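Local atomic coordinates of capsid protein (Bocavirus gorilla/GBoV1/2009, PDB entry 7LNK), a protein that builds the T=1 icosahedral capsid of a gorilla bocavirus, sixty copies of the chain forming the protein shell of this parvovirus. Residues 164-169 against 297-302. Residues are numbered along the deposited sequence; the frame is centred on the assembly and turned at random.
Sequences LNELAD and YINTGA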
ATOM      1  N   LEU A 164      66.629 -91.403  12.590  1.00 27.04           N
ATOM      2  CA  LEU A 164      66.567 -92.853  12.697  1.00 27.04           C
ATOM      3  C   LEU A 164      67.983 -93.352  12.937  1.00 27.04           C
ATOM      4  O   LEU A 164      68.881 -93.079  12.138  1.00 27.04           O
ATOM      5  CB  LEU A 164      65.978 -93.466  11.433  1.00 27.48           C
ATOM      6  CG  LEU A 164      65.520 -94.923  11.517  1.00 27.48           C
ATOM      7  CD1 LEU A 164      64.410 -95.144  10.522  1.00 27.48           C
ATOM      8  CD2 LEU A 164      66.631 -95.918  11.316  1.00 27.48           C
ATOM      9  N   ASN A 165      68.187 -94.081  14.033  1.00 29.37           N
ATOM     10  CA  ASN A 165      69.542 -94.296  14.529  1.00 29.37           C
ATOM     11  C   ASN A 165      70.357 -95.198  13.611  1.00 29.37           C
ATOM     12  O   ASN A 165      71.498 -94.869  13.270  1.00 29.37           O
ATOM     13  CB  ASN A 165      69.500 -94.874  15.938  1.00 29.38           C
ATOM     14  CG  ASN A 165      70.846 -94.852  16.606  1.00 29.38           C
ATOM     15  OD1 ASN A 165      71.659 -93.972  16.349  1.00 29.38           O
ATOM     16  ND2 ASN A 165      71.100 -95.827  17.457  1.00 29.38           N
ATOM     17  N   GLU A 166      69.806 -96.344  13.210  1.00 30.84           N
ATOM     18  CA  GLU A 166      70.594 -97.294  12.431  1.00 30.84           C
ATOM     19  C   GLU A 166      71.055 -96.677  11.118  1.00 30.84           C
ATOM     20  O   GLU A 166      72.059 -97.103  10.536  1.00 30.84           O
ATOM     21  CB  GLU A 166      69.790 -98.569  12.178  1.00 32.31           C
ATOM     22  CG  GLU A 166      70.569 -99.664  11.468  1.00 32.31           C
ATOM     23  CD  GLU A 166      71.707-100.224  12.305  1.00 32.31           C
ATOM     24  OE1 GLU A 166      71.727 -99.999  13.530  1.00 32.31           O
ATOM     25  OE2 GLU A 166      72.604-100.875  11.737  1.00 32.31           O
ATOM     26  N   LEU A 167      70.340 -95.661  10.645  1.00 29.98           N
ATOM     27  CA  LEU A 167      70.787 -94.906   9.483  1.00 29.98           C
ATOM     28  C   LEU A 167      71.901 -93.936   9.840  1.00 29.98           C
ATOM     29  O   LEU A 167      72.708 -93.571   8.984  1.00 29.98           O
ATOM     30  CB  LEU A 167      69.607 -94.159   8.873  1.00 29.28           C
ATOM     31  CG  LEU A 167      68.786 -94.813   7.769  1.00 29.28           C
ATOM     32  CD1 LEU A 167      68.147 -96.102   8.199  1.00 29.28           C
ATOM     33  CD2 LEU A 167      67.718 -93.828   7.375  1.00 29.28           C
ATOM     34  N   ALA A 168      71.914 -93.444  11.071  1.00 30.54           N
ATOM     35  CA  ALA A 168      72.904 -92.473  11.518  1.00 30.54           C
ATOM     36  C   ALA A 168      74.044 -93.083  12.326  1.00 30.54           C
ATOM     37  O   ALA A 168      74.902 -92.354  12.815  1.00 30.54           O
ATOM     38  CB  ALA A 168      72.235 -91.377  12.336  1.00 29.54           C
ATOM     39  N   ASP A 169      74.058 -94.393  12.530  1.00 31.32           N
ATOM     40  CA  ASP A 169      74.902 -94.898  13.607  1.00 31.32           C
ATOM     41  C   ASP A 169      76.366 -95.071  13.224  1.00 31.32           C
ATOM     42  O   ASP A 169      77.161 -95.438  14.093  1.00 31.32           O
ATOM     43  CB  ASP A 169      74.349 -96.217  14.152  1.00 32.37           C
ATOM     44  CG  ASP A 169      74.249 -97.289  13.107  1.00 32.37           C
ATOM     45  OD1 ASP A 169      74.475 -97.002  11.914  1.00 32.37           O
ATOM     46  OD2 ASP A 169      73.956 -98.439  13.485  1.00 32.37           O
ATOM     47  N   TYR A 297      74.433 -98.468   5.946  1.00 32.39           N
ATOM     48  CA  TYR A 297      74.869 -99.784   6.383  1.00 32.39           C
ATOM     49  C   TYR A 297      73.950-100.260   7.497  1.00 32.39           C
ATOM     50  O   TYR A 297      73.791 -99.575   8.511  1.00 32.39           O
ATOM     51  CB  TYR A 297      76.316 -99.764   6.861  1.00 33.41           C
ATOM     52  CG  TYR A 297      76.772-101.109   7.355  1.00 33.41           C
ATOM     53  CD1 TYR A 297      77.133-102.102   6.465  1.00 33.41           C
ATOM     54  CD2 TYR A 297      76.811-101.396   8.705  1.00 33.41           C
ATOM     55  CE1 TYR A 297      77.537-103.335   6.905  1.00 33.41           C
ATOM     56  CE2 TYR A 297      77.212-102.626   9.155  1.00 33.41           C
ATOM     57  CZ  TYR A 297      77.575-103.593   8.251  1.00 33.41           C
ATOM     58  OH  TYR A 297      77.979-104.828   8.697  1.00 33.41           O
ATOM     59  N   ILE A 298      73.352-101.429   7.313  1.00 32.68           N
ATOM     60  CA  ILE A 298      72.427-102.001   8.279  1.00 32.68           C
ATOM     61  C   ILE A 298      72.986-103.337   8.734  1.00 32.68           C
ATOM     62  O   ILE A 298      73.064-104.290   7.950  1.00 32.68           O
ATOM     63  CB  ILE A 298      71.021-102.160   7.691  1.00 32.12           C
ATOM     64  CG1 ILE A 298      70.415-100.787   7.423  1.00 32.12           C
ATOM     65  CG2 ILE A 298      70.146-102.962   8.621  1.00 32.12           C
ATOM     66  CD1 ILE A 298      69.159-100.841   6.648  1.00 32.12           C
ATOM     67  N   ASN A 299      73.389-103.406   9.997  1.00 33.34           N
ATOM     68  CA  ASN A 299      73.834-104.644  10.616  1.00 33.34           C
ATOM     69  C   ASN A 299      72.739-105.339  11.416  1.00 33.34           C
ATOM     70  O   ASN A 299      73.008-106.359  12.055  1.00 33.34           O
ATOM     71  CB  ASN A 299      75.074-104.385  11.476  1.00 33.80           C
ATOM     72  CG  ASN A 299      74.840-103.365  12.565  1.00 33.80           C
ATOM     73  OD1 ASN A 299      73.753-103.258  13.116  1.00 33.80           O
ATOM     74  ND2 ASN A 299      75.877-102.607  12.883  1.00 33.80           N
ATOM     75  N   THR A 300      71.519-104.813  11.405  1.00 33.00           N
ATOM     76  CA  THR A 300      70.419-105.359  12.186  1.00 33.00           C
ATOM     77  C   THR A 300      69.352-105.919  11.254  1.00 33.00           C
ATOM     78  O   THR A 300      69.507-105.938  10.031  1.00 33.00           O
ATOM     79  CB  THR A 300      69.811-104.296  13.110  1.00 32.90           C
ATOM     80  OG1 THR A 300      69.335-103.197  12.329  1.00 32.90           O
ATOM     81  CG2 THR A 300      70.843-103.795  14.087  1.00 32.90           C
ATOM     82  N   GLY A 301      68.263-106.395  11.851  1.00 31.95           N
ATOM     83  CA  GLY A 301      67.100-106.819  11.107  1.00 31.95           C
ATOM     84  C   GLY A 301      66.156-105.664  10.857  1.00 31.95           C
ATOM     85  O   GLY A 301      66.446-104.505  11.152  1.00 31.95           O
ATOM     86  N   ALA A 302      64.989-105.999  10.305  1.00 30.98           N
ATOM     87  CA  ALA A 302      64.029-104.972   9.914  1.00 30.98           C
ATOM     88  C   ALA A 302      63.654-104.089  11.093  1.00 30.98           C
ATOM     89  O   ALA A 302      63.516-102.869  10.956  1.00 30.98           O
ATOM     90  CB  ALA A 302      62.785-105.616   9.310  1.00 29.80           C
TER
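Glu166 and Ile298 mark the closest approach of the two backbones, CA to CA 6.5 Å, where the short, weakly bonded helical turn 165-168 passes the irregular chain 297-302. Both belong to the long loops that join the strands of the parvovirus jelly-roll capsid fold, and this is a surface contact whose centre lies about 27 Å from the centre of the chain. Glu166 does nearly all the work from the helical side. Its CG stands anti to the backbone N (chi1 -175°) and the chain then bends at chi2, which brings the carboxylate up against the backbone around Asn299. There the backbone N of Asn299 donates to OE2 of Glu166 at 3.2 Å, a fairly straight bond with an N-H...O angle of 159°. The backbone N-H of Asn299 meets OE2 on the anti side of the carboxylate and 27° out of its plane. OE2 also lies 3.6 Å from CA of Ile298, and lower down the same side chain CG of Glu166 meets CG1 of Ile298 at 4.2 Å. Thr300 approaches Glu166 from the opposite direction, its OG1 lying 3.8 Å from CD and its methyl CG2 3.9 Å from OE1.

Acidic groups gather here: Glu166 and Asp169 lie close together, with Asp171 and Glu181 nearby. This clustering may disfavour full ionisation of all four. Glu181 also accepts a bond from the backbone N of Tyr297, a second link between the two loops. Leu164 and Leu167 pack on Leu229 and Met348 of a neighbouring subunit, respectively. Across the contact, the side-chain amide of Asn299 is turned well out of the carboxylate plane of Glu166, and its modelled OD1, rather than ND2, lies nearer OE2 without a bond between them.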